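Local coordinates for protein 4-carboxymuconolactone decarboxylase (Sinorhizobium meliloti, PDB 4G9Q) that probably acts as a 4-carboxymuconolactone decarboxylase in benzoate degradation, as an all-helical trimer, and may have peroxiredoxin activity, at residues S42-Q45 / V46-V49; V133-A136 / F137-G141; P178-V181 / Q182-D186; Y187-R190 / D191-R195. All blocks are in the same frame, centred on the assembly; numbering follows the deposited sequence.

Contact 1 of 4, residues S42-Q45 / V46-V49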
ATOM      1  N   SER A  42       4.158   5.241 -23.861  1.00 19.24           N
ATOM      2  CA  SER A  42       3.450   5.749 -25.032  1.00 18.56           C
ATOM      3  C   SER A  42       2.188   4.929 -25.306  1.00 18.01           C
ATOM      4  O   SER A  42       2.099   3.781 -24.873  1.00 17.46           O
ATOM      5  CB  SER A  42       4.368   5.697 -26.252  1.00 18.79           C
ATOM      6  OG  SER A  42       4.607   4.353 -26.649  1.00 18.84           O
ATOM      7  N   PRO A  43       1.209   5.514 -26.027  1.00 17.73           N
ATOM      8  CA  PRO A  43       0.055   4.737 -26.487  1.00 17.19           C
ATOM      9  C   PRO A  43       0.453   3.431 -27.184  1.00 16.88           C
ATOM     10  O   PRO A  43      -0.177   2.406 -26.943  1.00 16.15           O
ATOM     11  CB  PRO A  43      -0.637   5.693 -27.457  1.00 17.46           C
ATOM     12  CG  PRO A  43      -0.368   7.039 -26.869  1.00 17.78           C
ATOM     13  CD  PRO A  43       1.001   6.962 -26.231  1.00 17.78           C
ATOM     14  N   ASP A  44       1.494   3.471 -28.021  1.00 16.47           N
ATOM     15  CA  ASP A  44       2.029   2.260 -28.662  1.00 16.18           C
ATOM     16  C   ASP A  44       2.438   1.199 -27.642  1.00 15.04           C
ATOM     17  O   ASP A  44       2.136   0.014 -27.810  1.00 14.53           O
ATOM     18  CB  ASP A  44       3.233   2.594 -29.547  1.00 17.08           C
ATOM     19  CG  ASP A  44       2.836   3.086 -30.929  1.00 19.51           C
ATOM     20  OD1 ASP A  44       1.632   3.061 -31.266  1.00 22.44           O
ATOM     21  OD2 ASP A  44       3.745   3.498 -31.683  1.00 22.76           O
ATOM     22  N   GLN A  45       3.129   1.632 -26.591  1.00 14.03           N
ATOM     23  CA  GLN A  45       3.586   0.727 -25.539  1.00 13.26           C
ATOM     24  C   GLN A  45       2.412   0.119 -24.772  1.00 12.36           C
ATOM     25  O   GLN A  45       2.397  -1.080 -24.503  1.00 11.80           O
ATOM     26  CB  GLN A  45       4.538   1.447 -24.580  1.00 13.43           C
ATOM     27  CG  GLN A  45       5.954   1.586 -25.112  1.00 15.39           C
ATOM     28  CD  GLN A  45       6.846   2.390 -24.188  1.00 17.74           C
ATOM     29  OE1 GLN A  45       6.531   3.525 -23.835  1.00 18.03           O
ATOM     30  NE2 GLN A  45       7.969   1.802 -23.793  1.00 19.79           N
ATOM     31  N   VAL A  46       1.426   0.946 -24.429  1.00 11.47           N
ATOM     32  CA  VAL A  46       0.239   0.449 -23.727  1.00 10.89           C
ATOM     33  C   VAL A  46      -0.504  -0.556 -24.606  1.00 10.74           C
ATOM     34  O   VAL A  46      -0.959  -1.594 -24.129  1.00 10.51           O
ATOM     35  CB  VAL A  46      -0.708   1.587 -23.304  1.00 10.92           C
ATOM     36  CG1 VAL A  46      -1.919   1.036 -22.542  1.00 10.17           C
ATOM     37  CG2 VAL A  46       0.033   2.600 -22.448  1.00 11.22           C
ATOM     38  N   ARG A  47      -0.604  -0.245 -25.895  1.00 10.84           N
ATOM     39  CA  ARG A  47      -1.267  -1.138 -26.846  1.00 11.24           C
ATOM     40  C   ARG A  47      -0.527  -2.462 -27.061  1.00 11.07           C
ATOM     41  O   ARG A  47      -1.121  -3.430 -27.542  1.00 11.48           O
ATOM     42  CB  ARG A  47      -1.507  -0.425 -28.176  1.00 11.42           C
ATOM     43  CG  ARG A  47      -2.659   0.569 -28.135  1.00 13.11           C
ATOM     44  CD  ARG A  47      -3.006   1.077 -29.532  1.00 16.51           C
ATOM     45  NE  ARG A  47      -1.958   1.932 -30.086  1.00 19.00           N
ATOM     46  CZ  ARG A  47      -2.012   3.260 -30.130  1.00 19.96           C
ATOM     47  NH1 ARG A  47      -3.070   3.909 -29.653  1.00 20.50           N
ATOM     48  NH2 ARG A  47      -1.003   3.944 -30.652  1.00 21.54           N
ATOM     49  N   SER A  48       0.756  -2.513 -26.701  1.00 10.75           N
ATOM     50  CA  SER A  48       1.531  -3.755 -26.816  1.00 10.75           C
ATOM     51  C   SER A  48       1.176  -4.762 -25.721  1.00 10.29           C
ATOM     52  O   SER A  48       1.595  -5.921 -25.770  1.00 10.46           O
ATOM     53  CB  SER A  48       3.042  -3.472 -26.818  1.00 10.76           C
ATOM     54  OG  SER A  48       3.539  -3.236 -25.509  1.00 11.66           O
ATOM     55  N   VAL A  49       0.399  -4.315 -24.735  1.00  9.88           N
ATOM     56  CA  VAL A  49       0.014  -5.164 -23.608  1.00  9.67           C
ATOM     57  C   VAL A  49      -1.507  -5.225 -23.434  1.00  9.38           C
ATOM     58  O   VAL A  49      -2.066  -6.288 -23.158  1.00  9.10           O
ATOM     59  CB  VAL A  49       0.685  -4.671 -22.301  1.00 10.34           C
ATOM     60  CG1 VAL A  49       0.157  -5.409 -21.103  1.00 11.05           C
ATOM     61  CG2 VAL A  49       2.200  -4.842 -22.389  1.00  9.78           C
TER

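Contact 2 of 4, residues V133-A136 / F137-G141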
ATOM      1  N   VAL A 133       9.259  15.267  -9.720  1.00 10.35           N
ATOM      2  CA  VAL A 133       8.757  16.646  -9.696  1.00 10.52           C
ATOM      3  C   VAL A 133       9.853  17.661 -10.058  1.00 10.90           C
ATOM      4  O   VAL A 133       9.572  18.654 -10.729  1.00 11.17           O
ATOM      5  CB  VAL A 133       8.059  17.005  -8.353  1.00 10.59           C
ATOM      6  CG1 VAL A 133       7.647  18.480  -8.324  1.00 10.27           C
ATOM      7  CG2 VAL A 133       6.826  16.119  -8.144  1.00 10.18           C
ATOM      8  N   SER A 134      11.090  17.409  -9.632  1.00 11.31           N
ATOM      9  CA  SER A 134      12.212  18.282 -10.013  1.00 12.23           C
ATOM     10  C   SER A 134      12.388  18.316 -11.527  1.00 12.63           C
ATOM     11  O   SER A 134      12.685  19.365 -12.095  1.00 12.55           O
ATOM     12  CB  SER A 134      13.523  17.881  -9.321  1.00 12.16           C
ATOM     13  OG  SER A 134      14.037  16.661  -9.826  1.00 14.34           O
ATOM     14  N   GLU A 135      12.187  17.168 -12.173  1.00 13.28           N
ATOM     15  CA  GLU A 135      12.254  17.087 -13.632  1.00 14.21           C
ATOM     16  C   GLU A 135      11.143  17.923 -14.279  1.00 13.86           C
ATOM     17  O   GLU A 135      11.394  18.671 -15.229  1.00 13.97           O
ATOM     18  CB  GLU A 135      12.187  15.632 -14.099  1.00 14.64           C
ATOM     19  CG  GLU A 135      12.363  15.454 -15.606  1.00 17.70           C
ATOM     20  CD  GLU A 135      12.252  14.008 -16.057  1.00 21.09           C
ATOM     21  OE1 GLU A 135      12.615  13.096 -15.278  1.00 23.93           O
ATOM     22  OE2 GLU A 135      11.812  13.782 -17.204  1.00 23.29           O
ATOM     23  N   ALA A 136       9.926  17.801 -13.748  1.00 13.29           N
ATOM     24  CA  ALA A 136       8.788  18.579 -14.230  1.00 13.09           C
ATOM     25  C   ALA A 136       9.051  20.079 -14.095  1.00 12.99           C
ATOM     26  O   ALA A 136       8.782  20.845 -15.026  1.00 12.88           O
ATOM     27  CB  ALA A 136       7.520  18.185 -13.491  1.00 13.08           C
ATOM     28  N   PHE A 137       9.592  20.485 -12.944  1.00 12.85           N
ATOM     29  CA  PHE A 137       9.928  21.886 -12.691  1.00 12.95           C
ATOM     30  C   PHE A 137      11.041  22.389 -13.608  1.00 13.66           C
ATOM     31  O   PHE A 137      10.949  23.494 -14.148  1.00 13.69           O
ATOM     32  CB  PHE A 137      10.336  22.108 -11.226  1.00 12.70           C
ATOM     33  CG  PHE A 137       9.179  22.122 -10.252  1.00 11.89           C
ATOM     34  CD1 PHE A 137       7.859  22.123 -10.696  1.00 12.11           C
ATOM     35  CD2 PHE A 137       9.423  22.162  -8.883  1.00 11.22           C
ATOM     36  CE1 PHE A 137       6.793  22.142  -9.784  1.00 11.51           C
ATOM     37  CE2 PHE A 137       8.363  22.186  -7.963  1.00 11.50           C
ATOM     38  CZ  PHE A 137       7.047  22.180  -8.420  1.00 10.81           C
ATOM     39  N   ALA A 138      12.087  21.582 -13.773  1.00 14.44           N
ATOM     40  CA  ALA A 138      13.227  21.956 -14.623  1.00 15.51           C
ATOM     41  C   ALA A 138      12.810  22.222 -16.070  1.00 16.22           C
ATOM     42  O   ALA A 138      13.251  23.201 -16.670  1.00 16.23           O
ATOM     43  CB  ALA A 138      14.324  20.895 -14.563  1.00 15.32           C
ATOM     44  N   LYS A 139      11.946  21.362 -16.612  1.00 17.25           N
ATOM     45  CA  LYS A 139      11.459  21.499 -17.990  1.00 18.25           C
ATOM     46  C   LYS A 139      10.676  22.797 -18.210  1.00 18.40           C
ATOM     47  O   LYS A 139      10.679  23.346 -19.316  1.00 18.70           O
ATOM     48  CB  LYS A 139      10.593  20.294 -18.389  1.00 18.64           C
ATOM     49  CG  LYS A 139      11.260  18.931 -18.204  1.00 20.84           C
ATOM     50  CD  LYS A 139      12.064  18.480 -19.417  1.00 24.66           C
ATOM     51  CE  LYS A 139      12.579  17.048 -19.233  1.00 25.97           C
ATOM     52  NZ  LYS A 139      11.471  16.053 -19.052  1.00 28.66           N
ATOM     53  N   ARG A 140      10.018  23.279 -17.154  1.00 18.27           N
ATOM     54  CA  ARG A 140       9.186  24.487 -17.216  1.00 18.28           C
ATOM     55  C   ARG A 140       9.924  25.750 -16.758  1.00 17.68           C
ATOM     56  O   ARG A 140       9.338  26.839 -16.728  1.00 17.77           O
ATOM     57  CB  ARG A 140       7.925  24.316 -16.356  1.00 18.60           C
ATOM     58  CG  ARG A 140       7.108  23.054 -16.620  1.00 20.73           C
ATOM     59  CD  ARG A 140       6.088  23.225 -17.723  1.00 24.30           C
ATOM     60  NE  ARG A 140       4.984  24.111 -17.350  1.00 25.72           N
ATOM     61  CZ  ARG A 140       3.743  24.010 -17.821  1.00 25.69           C
ATOM     62  NH1 ARG A 140       3.416  23.040 -18.668  1.00 25.76           N
ATOM     63  NH2 ARG A 140       2.818  24.875 -17.432  1.00 25.89           N
ATOM     64  N   GLY A 141      11.193  25.596 -16.383  1.00 16.96           N
ATOM     65  CA  GLY A 141      12.007  26.706 -15.879  1.00 16.18           C
ATOM     66  C   GLY A 141      11.535  27.235 -14.539  1.00 15.53           C
ATOM     67  O   GLY A 141      11.649  28.435 -14.258  1.00 15.79           O
TER

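Contact 3 of 4, residues P178-V181 / Q182-D186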
ATOM      1  N   PRO A 178       2.560  10.105  24.686  1.00 11.06           N
ATOM      2  CA  PRO A 178       2.651  11.548  24.943  1.00 11.18           C
ATOM      3  C   PRO A 178       3.419  12.311  23.867  1.00 11.09           C
ATOM      4  O   PRO A 178       3.035  13.434  23.521  1.00 11.04           O
ATOM      5  CB  PRO A 178       3.375  11.638  26.298  1.00 11.67           C
ATOM      6  CG  PRO A 178       3.921  10.279  26.564  1.00 11.37           C
ATOM      7  CD  PRO A 178       3.050   9.312  25.829  1.00 11.14           C
ATOM      8  N   GLY A 179       4.492  11.705  23.355  1.00 10.71           N
ATOM      9  CA  GLY A 179       5.295  12.315  22.291  1.00 10.63           C
ATOM     10  C   GLY A 179       4.486  12.586  21.033  1.00 10.31           C
ATOM     11  O   GLY A 179       4.563  13.677  20.461  1.00 10.03           O
ATOM     12  N   LEU A 180       3.700  11.598  20.610  1.00  9.99           N
ATOM     13  CA  LEU A 180       2.893  11.731  19.395  1.00  9.88           C
ATOM     14  C   LEU A 180       1.799  12.778  19.581  1.00  9.82           C
ATOM     15  O   LEU A 180       1.537  13.574  18.680  1.00  9.48           O
ATOM     16  CB  LEU A 180       2.286  10.386  18.970  1.00  9.88           C
ATOM     17  CG  LEU A 180       1.395  10.369  17.718  1.00 10.36           C
ATOM     18  CD1 LEU A 180       2.117  10.945  16.504  1.00 10.50           C
ATOM     19  CD2 LEU A 180       0.905   8.952  17.430  1.00 11.23           C
ATOM     20  N   VAL A 181       1.175  12.777  20.754  1.00  9.60           N
ATOM     21  CA  VAL A 181       0.137  13.761  21.063  1.00  9.83           C
ATOM     22  C   VAL A 181       0.721  15.178  20.979  1.00  9.72           C
ATOM     23  O   VAL A 181       0.129  16.058  20.343  1.00  9.49           O
ATOM     24  CB  VAL A 181      -0.534  13.465  22.428  1.00  9.85           C
ATOM     25  CG1 VAL A 181      -1.425  14.624  22.873  1.00 10.28           C
ATOM     26  CG2 VAL A 181      -1.356  12.180  22.331  1.00  9.93           C
ATOM     27  N   GLN A 182       1.900  15.377  21.572  1.00  9.91           N
ATOM     28  CA  GLN A 182       2.567  16.682  21.531  1.00 10.45           C
ATOM     29  C   GLN A 182       2.951  17.103  20.112  1.00  9.77           C
ATOM     30  O   GLN A 182       2.743  18.262  19.733  1.00  9.56           O
ATOM     31  CB  GLN A 182       3.782  16.732  22.465  1.00 11.17           C
ATOM     32  CG  GLN A 182       4.309  18.153  22.722  1.00 14.35           C
ATOM     33  CD  GLN A 182       3.314  19.029  23.477  1.00 17.77           C
ATOM     34  OE1 GLN A 182       2.882  18.691  24.582  1.00 20.56           O
ATOM     35  NE2 GLN A 182       2.947  20.160  22.883  1.00 20.09           N
ATOM     36  N   TYR A 183       3.495  16.169  19.330  1.00  9.11           N
ATOM     37  CA  TYR A 183       3.839  16.457  17.938  1.00  8.81           C
ATOM     38  C   TYR A 183       2.607  16.806  17.105  1.00  8.59           C
ATOM     39  O   TYR A 183       2.662  17.702  16.255  1.00  8.49           O
ATOM     40  CB  TYR A 183       4.552  15.272  17.295  1.00  8.78           C
ATOM     41  CG  TYR A 183       6.003  15.064  17.675  1.00  9.06           C
ATOM     42  CD1 TYR A 183       6.873  16.140  17.885  1.00  9.72           C
ATOM     43  CD2 TYR A 183       6.522  13.772  17.772  1.00  9.22           C
ATOM     44  CE1 TYR A 183       8.215  15.922  18.208  1.00  9.85           C
ATOM     45  CE2 TYR A 183       7.856  13.548  18.086  1.00 10.17           C
ATOM     46  CZ  TYR A 183       8.694  14.620  18.306  1.00 11.40           C
ATOM     47  OH  TYR A 183      10.016  14.381  18.614  1.00 13.20           O
ATOM     48  N   THR A 184       1.498  16.103  17.342  1.00  8.23           N
ATOM     49  CA  THR A 184       0.246  16.391  16.637  1.00  8.53           C
ATOM     50  C   THR A 184      -0.132  17.868  16.815  1.00  8.55           C
ATOM     51  O   THR A 184      -0.443  18.567  15.844  1.00  8.30           O
ATOM     52  CB  THR A 184      -0.900  15.467  17.112  1.00  8.69           C
ATOM     53  OG1 THR A 184      -0.497  14.102  16.949  1.00  8.53           O
ATOM     54  CG2 THR A 184      -2.179  15.712  16.309  1.00  8.83           C
ATOM     55  N   THR A 185      -0.069  18.338  18.054  1.00  8.59           N
ATOM     56  CA  THR A 185      -0.333  19.743  18.366  1.00  9.17           C
ATOM     57  C   THR A 185       0.702  20.684  17.742  1.00  9.20           C
ATOM     58  O   THR A 185       0.343  21.596  16.986  1.00  9.03           O
ATOM     59  CB  THR A 185      -0.396  19.966  19.889  1.00  9.54           C
ATOM     60  OG1 THR A 185      -1.449  19.162  20.433  1.00  9.99           O
ATOM     61  CG2 THR A 185      -0.656  21.443  20.215  1.00 10.45           C
ATOM     62  N   ASP A 186       1.973  20.457  18.060  1.00  9.27           N
ATOM     63  CA  ASP A 186       3.046  21.392  17.698  1.00  9.70           C
ATOM     64  C   ASP A 186       3.406  21.399  16.213  1.00  9.19           C
ATOM     65  O   ASP A 186       3.588  22.471  15.624  1.00  9.52           O
ATOM     66  CB  ASP A 186       4.306  21.120  18.522  1.00 10.12           C
ATOM     67  CG  ASP A 186       4.125  21.424  20.002  1.00 12.53           C
ATOM     68  OD1 ASP A 186       3.179  22.161  20.369  1.00 15.79           O
ATOM     69  OD2 ASP A 186       4.951  20.926  20.796  1.00 14.89           O
TER

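Contact 4 of 4, residues Y187-R190 / D191-R195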
ATOM      1  N   TYR A 187       3.520  20.213  15.615  1.00  8.44           N
ATOM      2  CA  TYR A 187       3.946  20.107  14.214  1.00  8.08           C
ATOM      3  C   TYR A 187       2.791  20.254  13.238  1.00  8.09           C
ATOM      4  O   TYR A 187       2.954  20.836  12.165  1.00  8.19           O
ATOM      5  CB  TYR A 187       4.640  18.769  13.939  1.00  8.17           C
ATOM      6  CG  TYR A 187       6.021  18.582  14.536  1.00  8.33           C
ATOM      7  CD1 TYR A 187       6.663  19.600  15.248  1.00  9.01           C
ATOM      8  CD2 TYR A 187       6.704  17.377  14.352  1.00  9.01           C
ATOM      9  CE1 TYR A 187       7.940  19.410  15.769  1.00  9.06           C
ATOM     10  CE2 TYR A 187       7.973  17.181  14.871  1.00  9.38           C
ATOM     11  CZ  TYR A 187       8.585  18.198  15.579  1.00  9.38           C
ATOM     12  OH  TYR A 187       9.850  17.994  16.088  1.00 10.61           O
ATOM     13  N   LEU A 188       1.629  19.706  13.587  1.00  8.18           N
ATOM     14  CA  LEU A 188       0.512  19.706  12.641  1.00  8.48           C
ATOM     15  C   LEU A 188      -0.449  20.867  12.838  1.00  8.33           C
ATOM     16  O   LEU A 188      -0.534  21.758  11.991  1.00  7.96           O
ATOM     17  CB  LEU A 188      -0.252  18.377  12.655  1.00  8.66           C
ATOM     18  CG  LEU A 188       0.508  17.077  12.391  1.00  9.70           C
ATOM     19  CD1 LEU A 188      -0.500  15.960  12.175  1.00  8.92           C
ATOM     20  CD2 LEU A 188       1.435  17.180  11.199  1.00 11.10           C
ATOM     21  N   PHE A 189      -1.177  20.861  13.949  1.00  8.47           N
ATOM     22  CA  PHE A 189      -2.266  21.817  14.092  1.00  8.80           C
ATOM     23  C   PHE A 189      -1.839  23.248  14.417  1.00  9.13           C
ATOM     24  O   PHE A 189      -2.543  24.187  14.061  1.00  9.74           O
ATOM     25  CB  PHE A 189      -3.357  21.270  15.017  1.00  8.82           C
ATOM     26  CG  PHE A 189      -4.100  20.123  14.408  1.00  9.22           C
ATOM     27  CD1 PHE A 189      -5.090  20.352  13.457  1.00  9.70           C
ATOM     28  CD2 PHE A 189      -3.764  18.814  14.726  1.00  9.70           C
ATOM     29  CE1 PHE A 189      -5.760  19.292  12.855  1.00 10.81           C
ATOM     30  CE2 PHE A 189      -4.434  17.746  14.139  1.00 10.37           C
ATOM     31  CZ  PHE A 189      -5.433  17.986  13.204  1.00 11.13           C
ATOM     32  N   ARG A 190      -0.673  23.409  15.035  1.00  9.29           N
ATOM     33  CA  ARG A 190      -0.141  24.746  15.316  1.00  9.46           C
ATOM     34  C   ARG A 190       0.973  25.178  14.359  1.00  8.74           C
ATOM     35  O   ARG A 190       1.622  26.211  14.578  1.00  8.92           O
ATOM     36  CB  ARG A 190       0.305  24.863  16.780  1.00  9.93           C
ATOM     37  CG  ARG A 190      -0.861  24.905  17.752  1.00 13.01           C
ATOM     38  CD  ARG A 190      -0.417  25.243  19.167  1.00 18.73           C
ATOM     39  NE  ARG A 190      -1.287  26.265  19.750  1.00 24.04           N
ATOM     40  CZ  ARG A 190      -1.028  27.570  19.740  1.00 25.54           C
ATOM     41  NH1 ARG A 190       0.091  28.034  19.191  1.00 27.84           N
ATOM     42  NH2 ARG A 190      -1.885  28.419  20.286  1.00 27.47           N
ATOM     43  N   ASP A 191       1.186  24.400  13.297  1.00  7.81           N
ATOM     44  CA  ASP A 191       2.155  24.764  12.259  1.00  7.57           C
ATOM     45  C   ASP A 191       1.694  24.371  10.859  1.00  7.10           C
ATOM     46  O   ASP A 191       1.237  25.226  10.103  1.00  6.68           O
ATOM     47  CB  ASP A 191       3.562  24.207  12.552  1.00  7.91           C
ATOM     48  CG  ASP A 191       4.567  24.547  11.453  1.00  9.02           C
ATOM     49  OD1 ASP A 191       4.360  25.552  10.739  1.00 10.58           O
ATOM     50  OD2 ASP A 191       5.568  23.811  11.293  1.00 12.21           O
ATOM     51  N   LEU A 192       1.805  23.081  10.519  1.00  6.42           N
ATOM     52  CA  LEU A 192       1.491  22.605   9.168  1.00  6.43           C
ATOM     53  C   LEU A 192       0.159  23.144   8.627  1.00  6.32           C
ATOM     54  O   LEU A 192       0.109  23.664   7.506  1.00  6.84           O
ATOM     55  CB  LEU A 192       1.526  21.062   9.104  1.00  6.11           C
ATOM     56  CG  LEU A 192       1.338  20.398   7.727  1.00  6.84           C
ATOM     57  CD1 LEU A 192       2.485  20.719   6.779  1.00  7.78           C
ATOM     58  CD2 LEU A 192       1.179  18.887   7.888  1.00  6.68           C
ATOM     59  N   TRP A 193      -0.899  23.045   9.431  1.00  6.50           N
ATOM     60  CA  TRP A 193      -2.247  23.432   9.009  1.00  6.69           C
ATOM     61  C   TRP A 193      -2.435  24.940   8.891  1.00  6.96           C
ATOM     62  O   TRP A 193      -3.390  25.399   8.266  1.00  7.31           O
ATOM     63  CB  TRP A 193      -3.311  22.809   9.925  1.00  6.71           C
ATOM     64  CG  TRP A 193      -3.567  21.381   9.553  1.00  7.25           C
ATOM     65  CD1 TRP A 193      -3.044  20.271  10.144  1.00  7.97           C
ATOM     66  CD2 TRP A 193      -4.382  20.920   8.475  1.00  8.52           C
ATOM     67  NE1 TRP A 193      -3.495  19.136   9.504  1.00  9.30           N
ATOM     68  CE2 TRP A 193      -4.317  19.507   8.474  1.00  9.11           C
ATOM     69  CE3 TRP A 193      -5.179  21.561   7.516  1.00  9.34           C
ATOM     70  CZ2 TRP A 193      -5.014  18.722   7.543  1.00  9.39           C
ATOM     71  CZ3 TRP A 193      -5.871  20.778   6.588  1.00 10.06           C
ATOM     72  CH2 TRP A 193      -5.781  19.374   6.616  1.00  9.73           C
ATOM     73  N   LEU A 194      -1.506  25.696   9.470  1.00  6.84           N
ATOM     74  CA  LEU A 194      -1.529  27.159   9.395  1.00  7.09           C
ATOM     75  C   LEU A 194      -0.572  27.725   8.343  1.00  7.18           C
ATOM     76  O   LEU A 194      -0.521  28.943   8.125  1.00  7.54           O
ATOM     77  CB  LEU A 194      -1.213  27.754  10.773  1.00  6.76           C
ATOM     78  CG  LEU A 194      -2.070  27.228  11.929  1.00  7.75           C
ATOM     79  CD1 LEU A 194      -1.604  27.837  13.248  1.00  8.16           C
ATOM     80  CD2 LEU A 194      -3.569  27.482  11.690  1.00  8.29           C
ATOM     81  N   ARG A 195       0.184  26.853   7.681  1.00  6.73           N
ATOM     82  CA  ARG A 195       1.075  27.295   6.616  1.00  6.50           C
ATOM     83  C   ARG A 195       0.256  27.833   5.437  1.00  6.92           C
ATOM     84  O   ARG A 195      -0.683  27.179   4.986  1.00  6.97           O
ATOM     85  CB  ARG A 195       2.017  26.163   6.196  1.00  6.46           C
ATOM     86  CG  ARG A 195       3.125  25.879   7.222  1.00  6.02           C
ATOM     87  CD  ARG A 195       3.918  24.617   6.853  1.00  6.23           C
ATOM     88  NE  ARG A 195       4.499  24.720   5.513  1.00  6.89           N
ATOM     89  CZ  ARG A 195       5.665  25.295   5.228  1.00  7.04           C
ATOM     90  NH1 ARG A 195       6.423  25.818   6.190  1.00  7.12           N
ATOM     91  NH2 ARG A 195       6.079  25.340   3.971  1.00  6.86           N
TER

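Contact 1 of 4, residues S42-Q45 / V46-V49
A capping box starts the short helix 43-47, where S42 and Q45 hold each other's backbone N-H. Q45 N donates to S42 OG at 3.1 Å. In return S42 N donates to Q45 OE1 at 2.9 Å, in the carbonyl plane and on a lone pair of the amide oxygen. The first helical bond, V46 N to S42 O, runs nearly straight at 165°. Along one flank D44 reaches R47 in a salt bridge, OD1 to NH2 at 2.8 Å. The oxygen is met on its anti side, tilted out of the carboxylate plane, though it lies close to the guanidinium plane. The two flat groups stand 71° apart. A bend in the R47 chain at chi3 (-69°) brings the guanidinium back beside P43, whose O lies over one face and whose CB is 3.7 Å from NH2. S48 OG, after R47, donates to Q45 O at 2.6 Å. S48 N also donates to Q45 O, from above the carbonyl plane. V46 and V49 lean on M127 and I114 of the second subunit, and V49 O accepts from S111 OG of that subunit. Two N-H groups at the helix start thus have side-chain acceptors, Q45 O takes two bonds from S48, and the D44 and R47 charges probably offset each other.

Contact 2 of 4, residues V133-A136 / F137-G141
V133 lays its CG1 methyl over one face of the F137 ring. This is a CH-pi contact, 3.8 Å from CG1 to the ring centroid and 15° off the ring normal. The methyl sits toward the rim, nearest to CZ. The two side chains lie side by side. With chi1 at 176° the V133 CG1 branch reaches the ring that F137 sends the same way. On another side of the helix E135 and K139 form a salt bridge, OE2 to NZ at 2.9 Å, through the anti lone pair of the carboxylate. E135 is extended, whereas K139 bends at chi2 and chi4 to bring its ammonium group to that oxygen. Both pairs are i to i+4 contacts in the last turns of helix 130-139. The helix closes in a Schellman motif at G141, whose phi is positive (67°); G141 N bonds A138 O at 3.2 Å. R140 N makes a weak bond to A136 O. The R140 guanidinium forms salt bridges with E102 and D98. V133 and F137 face helix 107-120 at I110. S48 of the third subunit packs on F137, and V49 of that subunit packs on V133.

Contact 3 of 4, residues P178-V181 / Q182-D186
T184 has OG1 anti to the carbonyl carbon (chi1 -56°), which turns the hydroxyl back along the helix to L180. OG1 donates to L180 O at 2.7 Å. T184 N donates to the same oxygen at 2.9 Å, in the regular helical bond. The two donors reach L180 O from opposite faces of its carbonyl plane, and the hydroxyl stands 38° out of that plane. One carbonyl is therefore gripped twice by one residue. T184 OG1 is also hydrogen-bonded to W250 NE1 of the third subunit. The L180 side chain crosses that of T184, with CD1 4.1 Å from OG1. A valine in place of T184 would probably leave L180 O with its backbone bond alone and W250 NE1 of the third subunit without this partner. Y183 carries its ring past G179, where CD2 lies 3.3 Å from G179 O. Q182 is bent at chi2 (65°), and its NE2 donates to D186 OD2 at 3.0 Å, from above the carboxylate plane. These are successive turns of helix 178-192, with a wider pi-type turn beginning at T184. V181 and T185 face helix 159-173: V181 packs on V169 and F173, and T185 OG1 bonds R165. Y183 and L180 look toward the third subunit. Y183 OH bonds D64 of that subunit, the Y183 ring meets F246 of that subunit edge-to-face, and L180 packs on T242 of that subunit. This part of helix 178-192 thus lies between helix 159-173 of its own chain and the third subunit.

Contact 4 of 4, residues Y187-R190 / D191-R195
F189 and W193 stack tightly, their rings offset and nearly parallel. Both place CG anti to the carbonyl carbon (chi1 -69° and -80°), which sends the two rings the same way. The F189 ring and the five-membered ring of W193 have centroids 4.8 Å apart and planes at 9°. W193 CD1 lies over the F189 face, 3.9 Å from F189 CD1. W193 NE1 is hydrogen-bonded to Y120 OH. Replacing W193 by alanine is likely to leave the F189 face without its stacking partner and Y120 OH without the indole N-H. Next to this stack L188 and L192 run side by side, CD2 to CD2 at 3.7 Å. L188 O lies at the edge of the indole, 3.5 Å from W193 CD1. All this belongs to the last turns of helix 178-192, where the turns widen to pi type. L192 N donates to Y187 O at 3.0 Å, and W193 N donates to L188 O at 2.9 Å, both five residues back. A type I beta turn runs from L192 to R195. The side of R190 is looser. R190 is exposed, and its ion pair with E159 is long and weak. L194 CD1 lies 3.8 Å from R190 O. D191 OD2 forms a salt bridge to R60 of the third subunit.

How the contacts relate
Contacts 3 and 4 share helix 178-192, with centres 12 Å apart. They join through T185 O to R190 N, 2.8 Å apart, and T184 O to F189 N, 3.1 Å apart, both probable hydrogen bonds. Contact 1 lies on the opposite side of the chain's centre, its centre 48 Å from that of contact 3. Contacts 1 and 2 do not touch within one chain; their nearest atoms are about 13 Å apart. Across the trimer they do meet: S48 and V49 of one subunit pack on S134 and V133 of another. Contact 1 touches the second subunit and contacts 2, 3 and 4 the third, so all four lie at subunit boundaries.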